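Local coordinates for endoglucanase (Clostridium thermocellum, PDB 2E4T), which hydrolyses internal beta-1,4-glucosidic bonds of cellulose and probably of xyloglucan, this chain being the family 44 glycoside hydrolase part of a longer enzyme, at residues K41-N46 and T91-K96; P314-L317 and T321-E324. One frame throughout, in Å; residues are numbered along the deposited sequence.

In the fold
Contacts 1 and 2 both belong to the TIM-like barrel of this glycoside hydrolase, on opposite sides of the chain's centre. Their centres lie about 32 Å apart, their nearest atoms about 16 Å, and they do not touch. Contact 1 comes first along the chain and closes before contact 2 opens. It packs helix 88-99 on strand 40-43, the second barrel strand along the chain. Contact 2 is formed within the loop joining helices 304-312 and 327-331, in the connection between barrel strands 279-284 and 354-360. Contact 1 thus joins strand to helix within an early beta-alpha-beta unit, while contact 2 ties together two parts of a long connection in the later half.

Contact 1 of 2, residues K41-N46 and T91-K96; sequences KRFGGN and TTFHDK
Phe93 of helix 88-99 drives its ring against residues 41 to 43 of the neighbouring strand. The aromatic contact is with Phe43, whose CB lies over one face of the Phe93 ring, 3.8 Å from its centroid, while the Phe43 ring turns its edge to that face. This T-shaped pair has centroids 5.6 Å apart and planes at 64°. Apolar and backbone contacts fill the rest: Lys41 CB lies 3.7 Å from Phe93 CE2, and Arg42 O 3.3 Å from Phe93 CZ. A large flat side chain suits this place, spanning helix and strand.

The pair belongs to the beta-alpha-beta crossover of a TIM-like barrel, strand 40-43 leading through helix 88-99 to parallel strand 104-109. Alternation points Lys41 and Phe43 toward the helix and Arg42 away; the Arg42 guanidinium hydrogen-bonds to Asn31 and forms a salt bridge with Glu359.

For the polar link, Lys41 bends at chi2 (-59°), chi3 and chi4, folding NZ against the outer end of the Phe93 ring. Lys41 NZ donates to water 1 at 2.9 Å, and this water, over the other Phe93 face, donates to Phe93 O at 2.8 Å. A glycerol, probably from the crystallisation liquor, also hydrogen-bonds to NZ.

Contact 2 of 2, residues P314-L317 and T321-E324; sequences PRTL and TYIE
The guanidinium of Arg315 has Tyr322 over one face, with CD1 about 3.6 Å above the middle of the plane, while Thr321 OG1 lies in plane at its edge, 3.6 Å from Arg315 NH2. The two flat groups do not stack in parallel, since their planes are 42° apart. Further back, Arg315 CB packs 3.7 Å from Tyr322 CG. At the edge of the tyrosine ring, in its plane, comes Thr316 OG1, 3.5 Å from Tyr322 CD2. Arginine suits this place because its aliphatic part can pack on the tyrosine while the tilted guanidinium still serves other partners: NE forms a salt bridge with Asp319, which also binds the Thr321 hydroxyl, and NH1 bonds to Gln312.

All this lies between helices 304-312 and 327-331, in the TIM-like barrel's connection from strand 279-284 to strand 354-360. Residues 314-317 have helical backbone angles and form a turn closed by Leu317 N to Pro314 O; Thr316 and Leu317 also touch Trp284 at the end of the earlier strand.

A hydroxyl can both donate and accept, and Thr316 does both. Thr316 OG1 donates to Glu324 OE1 at 2.7 Å, from above the carboxylate, 40° out of its plane, and accepts from water 2. The same water donates to Tyr322 O and accepts from Glu324 N at 2.9 Å. Glu324 places CG between its backbone N and carbonyl carbon (chi1 70°), then runs extended; its two carboxylate oxygens serve separate partners, OE1 Thr316 and OE2 Ser326.

Contact 1 of 2, residues K41-N46 and T91-K96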
loop_
_atom_site.group_PDB
_atom_site.type_symbol
_atom_site.label_atom_id
_atom_site.label_comp_id
_atom_site.label_asym_id
_atom_site.label_seq_id
_atom_site.Cartn_x
_atom_site.Cartn_y
_atom_site.Cartn_z
ATOM N N LYS A 41 -1.606 8.347 3.217
ATOM C CA LYS A 41 -1.604 8.874 1.858
ATOM C C LYS A 41 -0.197 8.749 1.295
ATOM O O LYS A 41 0.769 9.204 1.921
ATOM C CB LYS A 41 -2.042 10.350 1.827
ATOM C CG LYS A 41 -3.531 10.552 1.970
ATOM C CD LYS A 41 -4.391 9.877 0.888
ATOM C CE LYS A 41 -4.041 10.217 -0.543
ATOM N NZ LYS A 41 -4.272 11.665 -0.878
ATOM N N ARG A 42 -0.107 8.162 0.094
ATOM C CA ARG A 42 1.161 8.044 -0.628
ATOM C C ARG A 42 1.152 8.956 -1.848
ATOM O O ARG A 42 0.223 8.906 -2.655
ATOM C CB ARG A 42 1.360 6.593 -1.098
ATOM C CG ARG A 42 2.557 6.428 -2.051
ATOM C CD ARG A 42 2.794 4.961 -2.301
ATOM N NE ARG A 42 3.882 4.651 -3.216
ATOM C CZ ARG A 42 3.754 4.332 -4.496
ATOM N NH1 ARG A 42 2.607 4.471 -5.138
ATOM N NH2 ARG A 42 4.856 3.835 -5.102
ATOM N N PHE A 43 2.239 9.770 -1.929
ATOM C CA PHE A 43 2.577 10.531 -3.128
ATOM C C PHE A 43 3.599 9.687 -3.881
ATOM O O PHE A 43 4.755 9.599 -3.437
ATOM C CB PHE A 43 3.172 11.883 -2.699
ATOM C CG PHE A 43 3.728 12.703 -3.829
ATOM C CD1 PHE A 43 2.865 13.394 -4.707
ATOM C CD2 PHE A 43 5.104 12.835 -4.011
ATOM C CE1 PHE A 43 3.371 14.169 -5.753
ATOM C CE2 PHE A 43 5.621 13.670 -5.046
ATOM C CZ PHE A 43 4.744 14.313 -5.887
ATOM N N GLY A 44 3.147 8.966 -4.911
ATOM C CA GLY A 44 4.012 7.997 -5.546
ATOM C C GLY A 44 3.482 7.647 -6.914
ATOM O O GLY A 44 2.542 8.254 -7.429
ATOM N N GLY A 45 4.096 6.617 -7.523
ATOM C CA GLY A 45 3.743 6.210 -8.850
ATOM C C GLY A 45 4.567 6.928 -9.925
ATOM O O GLY A 45 5.491 7.699 -9.624
ATOM N N ASN A 46 4.235 6.637 -11.185
ATOM C CA ASN A 46 5.142 6.979 -12.288
ATOM C C ASN A 46 5.481 8.474 -12.330
ATOM O O ASN A 46 6.645 8.820 -12.637
ATOM C CB ASN A 46 4.497 6.600 -13.618
ATOM C CG ASN A 46 4.410 5.113 -13.804
ATOM O OD1 ASN A 46 5.069 4.340 -13.079
ATOM N ND2 ASN A 46 3.659 4.673 -14.838
ATOM N N THR A 91 3.564 19.952 -0.521
ATOM C CA THR A 91 2.959 20.577 0.640
ATOM C C THR A 91 1.432 20.669 0.479
ATOM O O THR A 91 0.699 20.531 1.488
ATOM C CB THR A 91 3.589 21.937 0.946
ATOM O OG1 THR A 91 3.344 22.866 -0.137
ATOM C CG2 THR A 91 5.087 21.818 1.189
ATOM N N THR A 92 0.914 20.834 -0.744
ATOM C CA THR A 92 -0.536 20.734 -0.902
ATOM C C THR A 92 -1.005 19.314 -0.571
ATOM O O THR A 92 -2.015 19.117 0.125
ATOM C CB THR A 92 -0.978 21.126 -2.347
ATOM O OG1 THR A 92 -0.587 22.489 -2.571
ATOM C CG2 THR A 92 -2.454 20.993 -2.537
ATOM N N PHE A 93 -0.244 18.313 -1.033
ATOM C CA PHE A 93 -0.621 16.932 -0.795
ATOM C C PHE A 93 -0.658 16.636 0.712
ATOM O O PHE A 93 -1.638 16.035 1.226
ATOM C CB PHE A 93 0.435 16.029 -1.487
ATOM C CG PHE A 93 0.093 14.577 -1.451
ATOM C CD1 PHE A 93 -0.564 13.984 -2.515
ATOM C CD2 PHE A 93 0.482 13.758 -0.363
ATOM C CE1 PHE A 93 -0.896 12.603 -2.472
ATOM C CE2 PHE A 93 0.185 12.409 -0.326
ATOM C CZ PHE A 93 -0.521 11.844 -1.377
ATOM N N HIS A 94 0.384 17.043 1.442
ATOM C CA HIS A 94 0.426 16.811 2.870
ATOM C C HIS A 94 -0.587 17.670 3.622
ATOM O O HIS A 94 -1.226 17.211 4.583
ATOM C CB HIS A 94 1.840 16.967 3.396
ATOM C CG HIS A 94 1.994 16.563 4.838
ATOM N ND1 HIS A 94 1.552 15.328 5.332
ATOM C CD2 HIS A 94 2.578 17.235 5.864
ATOM C CE1 HIS A 94 1.883 15.292 6.620
ATOM N NE2 HIS A 94 2.502 16.429 6.963
ATOM N N ASP A 95 -0.740 18.935 3.206
ATOM C CA ASP A 95 -1.749 19.781 3.871
ATOM C C ASP A 95 -3.138 19.132 3.730
ATOM O O ASP A 95 -3.933 19.152 4.704
ATOM C CB ASP A 95 -1.797 21.172 3.252
ATOM C CG ASP A 95 -0.610 22.045 3.561
ATOM O OD1 ASP A 95 0.188 21.718 4.464
ATOM O OD2 ASP A 95 -0.539 23.144 2.922
ATOM N N LYS A 96 -3.458 18.610 2.542
ATOM C CA LYS A 96 -4.759 17.955 2.366
ATOM C C LYS A 96 -4.851 16.741 3.301
ATOM O O LYS A 96 -5.901 16.544 3.977
ATOM C CB LYS A 96 -4.958 17.521 0.926
ATOM C CG LYS A 96 -5.383 18.672 -0.011
ATOM C CD LYS A 96 -5.514 18.172 -1.443
ATOM C CE LYS A 96 -6.285 19.122 -2.323
ATOM N NZ LYS A 96 -6.443 18.550 -3.702
HETATM O O HOH W 1 -3.354 14.282 -0.120
#

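Contact 2 of 2, residues P314-L317 and T321-E324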
loop_
_atom_site.group_PDB
_atom_site.type_symbol
_atom_site.label_atom_id
_atom_site.label_comp_id
_atom_site.label_asym_id
_atom_site.label_seq_id
_atom_site.Cartn_x
_atom_site.Cartn_y
_atom_site.Cartn_z
ATOM N N PRO A 314 -7.622 -12.956 -2.730
ATOM C CA PRO A 314 -6.870 -12.527 -1.540
ATOM C C PRO A 314 -6.176 -13.727 -0.828
ATOM O O PRO A 314 -5.197 -13.500 -0.108
ATOM C CB PRO A 314 -7.930 -11.865 -0.650
ATOM C CG PRO A 314 -8.920 -11.327 -1.670
ATOM C CD PRO A 314 -9.010 -12.430 -2.707
ATOM N N ARG A 315 -6.665 -14.942 -1.026
ATOM C CA ARG A 315 -6.024 -16.095 -0.403
ATOM C C ARG A 315 -4.590 -16.294 -0.873
ATOM O O ARG A 315 -3.792 -16.898 -0.143
ATOM C CB ARG A 315 -6.905 -17.331 -0.600
ATOM C CG ARG A 315 -8.166 -17.261 0.213
ATOM C CD ARG A 315 -9.194 -18.314 -0.195
ATOM N NE ARG A 315 -8.632 -19.657 0.041
ATOM C CZ ARG A 315 -9.171 -20.763 -0.476
ATOM N NH1 ARG A 315 -10.275 -20.704 -1.255
ATOM N NH2 ARG A 315 -8.567 -21.930 -0.227
ATOM N N THR A 316 -4.228 -15.825 -2.073
ATOM C CA THR A 316 -2.817 -15.945 -2.478
ATOM C C THR A 316 -1.887 -15.175 -1.537
ATOM O O THR A 316 -0.696 -15.460 -1.459
ATOM C CB THR A 316 -2.669 -15.456 -3.933
ATOM O OG1 THR A 316 -3.506 -16.305 -4.708
ATOM C CG2 THR A 316 -1.249 -15.444 -4.414
ATOM N N LEU A 317 -2.448 -14.165 -0.835
ATOM C CA LEU A 317 -1.650 -13.420 0.115
ATOM C C LEU A 317 -1.169 -14.279 1.303
ATOM O O LEU A 317 -0.102 -13.998 1.850
ATOM C CB LEU A 317 -2.419 -12.217 0.658
ATOM C CG LEU A 317 -2.785 -11.165 -0.388
ATOM C CD1 LEU A 317 -3.736 -10.113 0.211
ATOM C CD2 LEU A 317 -1.538 -10.464 -0.942
ATOM N N THR A 321 -2.877 -23.323 0.982
ATOM C CA THR A 321 -3.642 -24.295 0.228
ATOM C C THR A 321 -4.211 -23.738 -1.078
ATOM O O THR A 321 -4.794 -24.506 -1.863
ATOM C CB THR A 321 -4.824 -24.850 1.066
ATOM O OG1 THR A 321 -5.859 -23.864 1.215
ATOM C CG2 THR A 321 -4.360 -25.364 2.451
ATOM N N TYR A 322 -4.097 -22.428 -1.300
ATOM C CA TYR A 322 -4.759 -21.818 -2.456
ATOM C C TYR A 322 -3.792 -21.552 -3.611
ATOM O O TYR A 322 -2.824 -20.789 -3.471
ATOM C CB TYR A 322 -5.438 -20.480 -2.012
ATOM C CG TYR A 322 -6.228 -19.923 -3.160
ATOM C CD1 TYR A 322 -7.384 -20.571 -3.579
ATOM C CD2 TYR A 322 -5.818 -18.770 -3.841
ATOM C CE1 TYR A 322 -8.100 -20.098 -4.654
ATOM C CE2 TYR A 322 -6.526 -18.306 -4.930
ATOM C CZ TYR A 322 -7.654 -18.974 -5.327
ATOM O OH TYR A 322 -8.327 -18.490 -6.428
ATOM N N ILE A 323 -4.086 -22.141 -4.783
ATOM C CA ILE A 323 -3.290 -21.972 -6.003
ATOM C C ILE A 323 -4.196 -21.271 -7.032
ATOM O O ILE A 323 -5.089 -21.856 -7.637
ATOM C CB ILE A 323 -2.831 -23.303 -6.560
ATOM C CG1 ILE A 323 -2.004 -24.093 -5.516
ATOM C CG2 ILE A 323 -2.002 -23.059 -7.814
ATOM C CD1 ILE A 323 -0.789 -23.334 -4.969
ATOM N N GLU A 324 -3.921 -20.005 -7.245
ATOM C CA GLU A 324 -4.658 -19.212 -8.184
ATOM C C GLU A 324 -4.349 -19.631 -9.630
ATOM O O GLU A 324 -3.333 -20.252 -9.906
ATOM C CB GLU A 324 -4.368 -17.702 -7.987
ATOM C CG GLU A 324 -2.973 -17.299 -8.384
ATOM C CD GLU A 324 -2.712 -15.838 -8.153
ATOM O OE1 GLU A 324 -3.337 -15.260 -7.206
ATOM O OE2 GLU A 324 -1.843 -15.243 -8.881
HETATM O O HOH W 2 -2.231 -18.731 -5.325
#